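Local coordinates for putative lipoprotein (Campylobacter jejuni subsp. jejuni, PDB 2G5G) that binds a cofacial pair of haems in a process linked to its dimerization and probably serves in bacterial haem transport, at residues Ile76-Ala81 and Ser133-Leu138; Ala219-Thr224 and Val245-Tyr250. All coordinates share one frame; numbering follows the deposited sequence.

Interaction 1. Residues Ile76-Ala81 and Ser133-Leu138; sequences INFDVA and SKSKIL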
loop_
_atom_site.group_PDB
_atom_site.type_symbol
_atom_site.label_atom_id
_atom_site.label_comp_id
_atom_site.label_asym_id
_atom_site.label_seq_id
_atom_site.Cartn_x
_atom_site.Cartn_y
_atom_site.Cartn_z
ATOM N N ILE A 76 27.731 -30.577 12.398
ATOM C CA ILE A 76 26.697 -29.812 13.089
ATOM C C ILE A 76 25.798 -29.181 12.018
ATOM O O ILE A 76 26.306 -28.476 11.128
ATOM C CB ILE A 76 27.331 -28.754 13.999
ATOM C CG1 ILE A 76 28.125 -29.450 15.120
ATOM C CG2 ILE A 76 26.252 -27.827 14.575
ATOM C CD1 ILE A 76 29.041 -28.529 15.883
ATOM N N ASN A 77 24.488 -29.464 12.074
ATOM C CA ASN A 77 23.506 -28.898 11.148
ATOM C C ASN A 77 23.526 -27.368 11.232
ATOM O O ASN A 77 23.638 -26.819 12.324
ATOM C CB ASN A 77 22.075 -29.342 11.472
ATOM C CG ASN A 77 21.799 -30.785 11.127
ATOM O OD1 ASN A 77 22.446 -31.362 10.266
ATOM N ND2 ASN A 77 20.810 -31.373 11.804
ATOM N N PHE A 78 23.380 -26.707 10.088
ATOM C CA PHE A 78 23.354 -25.240 10.080
ATOM C C PHE A 78 22.476 -24.749 8.955
ATOM O O PHE A 78 22.779 -25.001 7.764
ATOM C CB PHE A 78 24.781 -24.691 9.905
ATOM C CG PHE A 78 24.863 -23.186 9.826
ATOM C CD1 PHE A 78 25.556 -22.570 8.780
ATOM C CD2 PHE A 78 24.295 -22.389 10.824
ATOM C CE1 PHE A 78 25.668 -21.181 8.720
ATOM C CE2 PHE A 78 24.404 -20.976 10.764
ATOM C CZ PHE A 78 25.095 -20.391 9.732
ATOM N N ASP A 79 21.406 -24.034 9.319
ATOM C CA ASP A 79 20.409 -23.556 8.340
ATOM C C ASP A 79 20.344 -22.033 8.218
ATOM O O ASP A 79 20.858 -21.354 9.085
ATOM C CB ASP A 79 19.044 -24.091 8.701
ATOM C CG ASP A 79 18.991 -25.616 8.650
ATOM O OD1 ASP A 79 19.708 -26.209 7.811
ATOM O OD2 ASP A 79 18.259 -26.212 9.462
ATOM N N VAL A 80 19.715 -21.521 7.150
ATOM C CA VAL A 80 19.616 -20.072 6.887
ATOM C C VAL A 80 18.170 -19.637 6.673
ATOM O O VAL A 80 17.477 -20.146 5.794
ATOM C CB VAL A 80 20.487 -19.631 5.693
ATOM C CG1 VAL A 80 20.289 -18.121 5.384
ATOM C CG2 VAL A 80 21.937 -19.891 5.989
ATOM N N ALA A 81 17.705 -18.727 7.528
ATOM C CA ALA A 81 16.361 -18.178 7.405
ATOM C C ALA A 81 16.476 -16.854 6.654
ATOM O O ALA A 81 17.456 -16.124 6.795
ATOM C CB ALA A 81 15.742 -17.957 8.810
ATOM N N SER A 133 25.010 -25.606 -0.367
ATOM C CA SER A 133 25.787 -26.147 0.735
ATOM C C SER A 133 24.897 -27.179 1.417
ATOM O O SER A 133 23.881 -27.574 0.884
ATOM C CB SER A 133 26.162 -25.033 1.738
ATOM O OG SER A 133 24.975 -24.408 2.239
ATOM N N LYS A 134 25.261 -27.570 2.625
ATOM C CA LYS A 134 24.442 -28.463 3.429
ATOM C C LYS A 134 23.305 -27.760 4.183
ATOM O O LYS A 134 22.525 -28.414 4.896
ATOM C CB LYS A 134 25.360 -29.203 4.390
ATOM C CG LYS A 134 26.263 -30.204 3.665
ATOM C CD LYS A 134 27.218 -30.833 4.621
ATOM C CE LYS A 134 27.714 -32.129 4.029
ATOM N NZ LYS A 134 28.198 -33.077 5.063
ATOM N N SER A 135 23.203 -26.436 4.038
ATOM C CA SER A 135 22.156 -25.675 4.718
ATOM C C SER A 135 20.793 -25.861 4.095
ATOM O O SER A 135 20.674 -25.991 2.880
ATOM C CB SER A 135 22.473 -24.172 4.691
ATOM O OG SER A 135 23.617 -23.913 5.458
ATOM N N LYS A 136 19.758 -25.841 4.922
ATOM C CA LYS A 136 18.414 -25.670 4.408
ATOM C C LYS A 136 17.987 -24.195 4.471
ATOM O O LYS A 136 18.259 -23.481 5.460
ATOM C CB LYS A 136 17.398 -26.548 5.151
ATOM C CG LYS A 136 16.006 -26.515 4.525
ATOM C CD LYS A 136 15.169 -27.710 4.902
ATOM C CE LYS A 136 14.443 -27.439 6.185
ATOM N NZ LYS A 136 13.446 -28.520 6.461
ATOM N N ILE A 137 17.319 -23.738 3.421
ATOM C CA ILE A 137 16.721 -22.388 3.446
ATOM C C ILE A 137 15.357 -22.391 4.101
ATOM O O ILE A 137 14.453 -23.161 3.709
ATOM C CB ILE A 137 16.684 -21.721 2.022
ATOM C CG1 ILE A 137 18.118 -21.454 1.557
ATOM C CG2 ILE A 137 15.864 -20.423 2.051
ATOM C CD1 ILE A 137 18.292 -20.960 0.133
ATOM N N LEU A 138 15.195 -21.520 5.098
ATOM C CA LEU A 138 13.924 -21.363 5.781
ATOM C C LEU A 138 13.249 -20.040 5.390
ATOM O O LEU A 138 13.929 -19.017 5.269
ATOM C CB LEU A 138 14.122 -21.407 7.315
ATOM C CG LEU A 138 15.044 -22.479 7.915
ATOM C CD1 LEU A 138 15.248 -22.233 9.445
ATOM C CD2 LEU A 138 14.500 -23.912 7.638
HETATM O O HOH W 1 23.069 -28.441 7.875
#

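Interaction 2. Residues Ala219-Thr224 and Val245-Tyr250; sequences AGSYHT and VVNLSY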
loop_
_atom_site.group_PDB
_atom_site.type_symbol
_atom_site.label_atom_id
_atom_site.label_comp_id
_atom_site.label_asym_id
_atom_site.label_seq_id
_atom_site.Cartn_x
_atom_site.Cartn_y
_atom_site.Cartn_z
ATOM N N ALA A 219 18.273 -10.407 7.174
ATOM C CA ALA A 219 17.114 -9.517 7.227
ATOM C C ALA A 219 17.634 -8.077 7.234
ATOM O O ALA A 219 18.812 -7.840 7.385
ATOM C CB ALA A 219 16.239 -9.772 8.506
ATOM N N GLY A 220 16.748 -7.117 7.023
ATOM C CA GLY A 220 17.192 -5.730 7.004
ATOM C C GLY A 220 17.640 -5.342 8.394
ATOM O O GLY A 220 17.177 -5.911 9.389
ATOM N N SER A 221 18.521 -4.355 8.457
ATOM C CA SER A 221 19.014 -3.835 9.719
ATOM C C SER A 221 17.942 -3.439 10.730
ATOM O O SER A 221 18.151 -3.632 11.933
ATOM C CB SER A 221 19.990 -2.692 9.464
ATOM O OG SER A 221 21.178 -3.261 8.934
ATOM N N TYR A 222 16.801 -2.868 10.293
ATOM C CA TYR A 222 15.780 -2.475 11.291
ATOM C C TYR A 222 15.182 -3.687 11.990
ATOM O O TYR A 222 14.788 -3.604 13.173
ATOM C CB TYR A 222 14.676 -1.574 10.724
ATOM C CG TYR A 222 15.200 -0.294 10.095
ATOM C CD1 TYR A 222 16.286 0.387 10.642
ATOM C CD2 TYR A 222 14.610 0.227 8.949
ATOM C CE1 TYR A 222 16.771 1.575 10.063
ATOM C CE2 TYR A 222 15.083 1.399 8.360
ATOM C CZ TYR A 222 16.156 2.070 8.929
ATOM O OH TYR A 222 16.630 3.218 8.336
ATOM N N HIS A 223 15.162 -4.810 11.267
ATOM C CA HIS A 223 14.693 -6.092 11.794
ATOM C C HIS A 223 15.672 -6.772 12.760
ATOM O O HIS A 223 15.271 -7.400 13.724
ATOM C CB HIS A 223 14.385 -7.035 10.603
ATOM C CG HIS A 223 13.207 -6.593 9.805
ATOM N ND1 HIS A 223 11.927 -6.606 10.307
ATOM C CD2 HIS A 223 13.114 -6.121 8.539
ATOM C CE1 HIS A 223 11.092 -6.153 9.389
ATOM N NE2 HIS A 223 11.786 -5.857 8.305
ATOM N N THR A 224 16.947 -6.642 12.494
ATOM C CA THR A 224 17.936 -7.326 13.319
ATOM C C THR A 224 18.309 -6.521 14.568
ATOM O O THR A 224 18.924 -7.058 15.506
ATOM C CB THR A 224 19.163 -7.720 12.527
ATOM O OG1 THR A 224 19.857 -6.550 12.087
ATOM C CG2 THR A 224 18.758 -8.640 11.314
ATOM N N VAL A 245 23.956 -10.825 17.236
ATOM C CA VAL A 245 23.512 -9.926 16.176
ATOM C C VAL A 245 24.725 -9.274 15.546
ATOM O O VAL A 245 25.560 -8.672 16.247
ATOM C CB VAL A 245 22.539 -8.823 16.682
ATOM C CG1 VAL A 245 22.091 -7.932 15.500
ATOM C CG2 VAL A 245 21.335 -9.424 17.455
ATOM N N VAL A 246 24.832 -9.437 14.235
ATOM C CA VAL A 246 25.919 -8.845 13.462
ATOM C C VAL A 246 25.323 -7.896 12.458
ATOM O O VAL A 246 24.513 -8.301 11.604
ATOM C CB VAL A 246 26.742 -9.892 12.695
ATOM C CG1 VAL A 246 27.886 -9.183 11.861
ATOM C CG2 VAL A 246 27.368 -10.908 13.652
ATOM N N ASN A 247 25.708 -6.628 12.523
ATOM C CA ASN A 247 25.100 -5.666 11.599
ATOM C C ASN A 247 26.155 -5.236 10.601
ATOM O O ASN A 247 27.310 -5.000 10.975
ATOM C CB ASN A 247 24.511 -4.430 12.293
ATOM C CG ASN A 247 23.637 -3.588 11.325
ATOM O OD1 ASN A 247 23.656 -2.354 11.325
ATOM N ND2 ASN A 247 22.904 -4.271 10.481
ATOM N N LEU A 248 25.755 -5.164 9.341
ATOM C CA LEU A 248 26.615 -4.657 8.261
ATOM C C LEU A 248 26.325 -3.154 8.158
ATOM O O LEU A 248 25.219 -2.757 7.796
ATOM C CB LEU A 248 26.298 -5.407 6.948
ATOM C CG LEU A 248 26.374 -6.944 7.085
ATOM C CD1 LEU A 248 25.913 -7.624 5.771
ATOM C CD2 LEU A 248 27.769 -7.412 7.541
ATOM N N SER A 249 27.282 -2.319 8.545
ATOM C CA SER A 249 26.950 -0.888 8.711
ATOM C C SER A 249 26.703 -0.158 7.401
ATOM O O SER A 249 27.209 -0.534 6.342
ATOM C CB SER A 249 27.988 -0.128 9.543
ATOM O OG SER A 249 29.264 -0.134 8.935
ATOM N N TYR A 250 25.874 0.863 7.504
ATOM C CA TYR A 250 25.717 1.878 6.470
ATOM C C TYR A 250 25.314 3.176 7.180
ATOM O O TYR A 250 24.410 3.175 8.003
ATOM C CB TYR A 250 24.653 1.483 5.438
ATOM C CG TYR A 250 24.534 2.516 4.332
ATOM C CD1 TYR A 250 25.323 2.432 3.183
ATOM C CD2 TYR A 250 23.655 3.597 4.461
ATOM C CE1 TYR A 250 25.226 3.406 2.175
ATOM C CE2 TYR A 250 23.556 4.573 3.469
ATOM C CZ TYR A 250 24.338 4.466 2.338
ATOM O OH TYR A 250 24.234 5.435 1.366
HETATM O O HOH W 2 22.853 -1.484 7.483
#

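Interaction 1. Residues Ile76-Ala81 and Ser133-Leu138
Asp79 takes hold of the backbone of Lys136 just before the two segments settle into parallel strand pairing. Its CG stands beside the backbone N and anti to the carbonyl carbon (chi1 -62°), which brings OD1 to 2.9 Å from Lys136 N; the N-H comes from above the carboxylate plane, 40° out of it. The other oxygen, OD2, turns to His211 and Asn213, so partners on both oxygens hold the carboxylate in place. One residue earlier, the hydroxyl of Ser135 donates to the carbonyl of Phe78, OG to O 2.7 Å, and does with a side chain what a backbone amide would do in a regular strand pair.

Further on the packing is tight and regular. Val80 N donates to Lys136 O (3.0 Å) and Leu138 N to Val80 O (2.8 Å), while the CB atoms of Ala81 and Leu138 lie 4.1 Å apart. The opposite end is looser: beside exposed Asn77 and Lys134 a water accepts from Phe78 N at 2.8 Å and bridges to Lys134 O. Lys136 leads its amine away to a salt bridge with Asp94.

This pair forms one margin of the chain's sheet, 137-141 being an outermost strand. Helix 124-131 packs on the Val80 and Ile137 face, helix 90-98 meets Lys136 and Leu138, and strand 214-220 lies along the other side of 78-82.

Interaction 2. Residues Ala219-Thr224 and Val245-Tyr250
Two torsions bring Ser221 and Asn247 together: the serine hydroxyl lies beside its own backbone N (chi1 -71°), and the asparagine carries CG anti to N (chi1 -169°), reaching its amide toward the start of the helix. Asn247 ND2 is placed as donor to Ser221 OG. In the model the N-H points nearly straight at the oxygen, which sits almost in the amide plane, but the 2.5 Å between Asn247 ND2 and Ser221 OG is too short for an ordinary bond of this kind, so its detail is doubtful. A water joins the same site, 2.8 Å from Ser221 OG, and donates to Leu248 O at 2.7 Å. The hydroxyl also has a weak bond to Glu49 O, from the strand in between.

This is the point where a parallel strand of an alpha/beta sheet gives way to a helix. Gly220 ends strand 214-220 as the N-cap residue, and Gly220 O accepts from Thr224 N at 3.2 Å. The chain then passes through helix 230-236 and returns in strand 243-248, a beta-alpha-beta crossover that steps over strand 44-49.

Behind the polar pair the contact turns to buried van der Waals packing. Val245 sets CG1 against the last residue of the short helix, a methyl 3.3 Å from the carbonyl oxygen Thr224 O and 4.2 Å from Thr224 CB. Leu46 of strand 44-49 touches both Thr224 and Val245, whereas Ser221 and Asn247 remain partly exposed. On the far side of the helical turn His223 bonds to Asp201 and packs on helix 187-210.

Overall arrangement
Both contacts belong to the same mixed sheet, with centres 20 Å apart and nearest atoms about 6 Å apart, so they do not touch. Interaction 1 pairs strands 78-82 and 137-141 at one margin; interaction 2 lies further in and connects the end of strand 214-220 with strand 243-248 across strand 44-49. Strand 214-220, also the neighbour of 78-82, physically links them. Along the chain interaction 1 closes before interaction 2 opens. In between, helix 144-151 brings Ile147, Thr148 and Tyr151 to the haem pocket, helix 187-210 brings Leu189, Leu193 and Ile196, and Leu181 lies between helices 165-179 and 187-210. Both contacts thus belong to the sheet framework from which helices 144-151 and 187-210 extend.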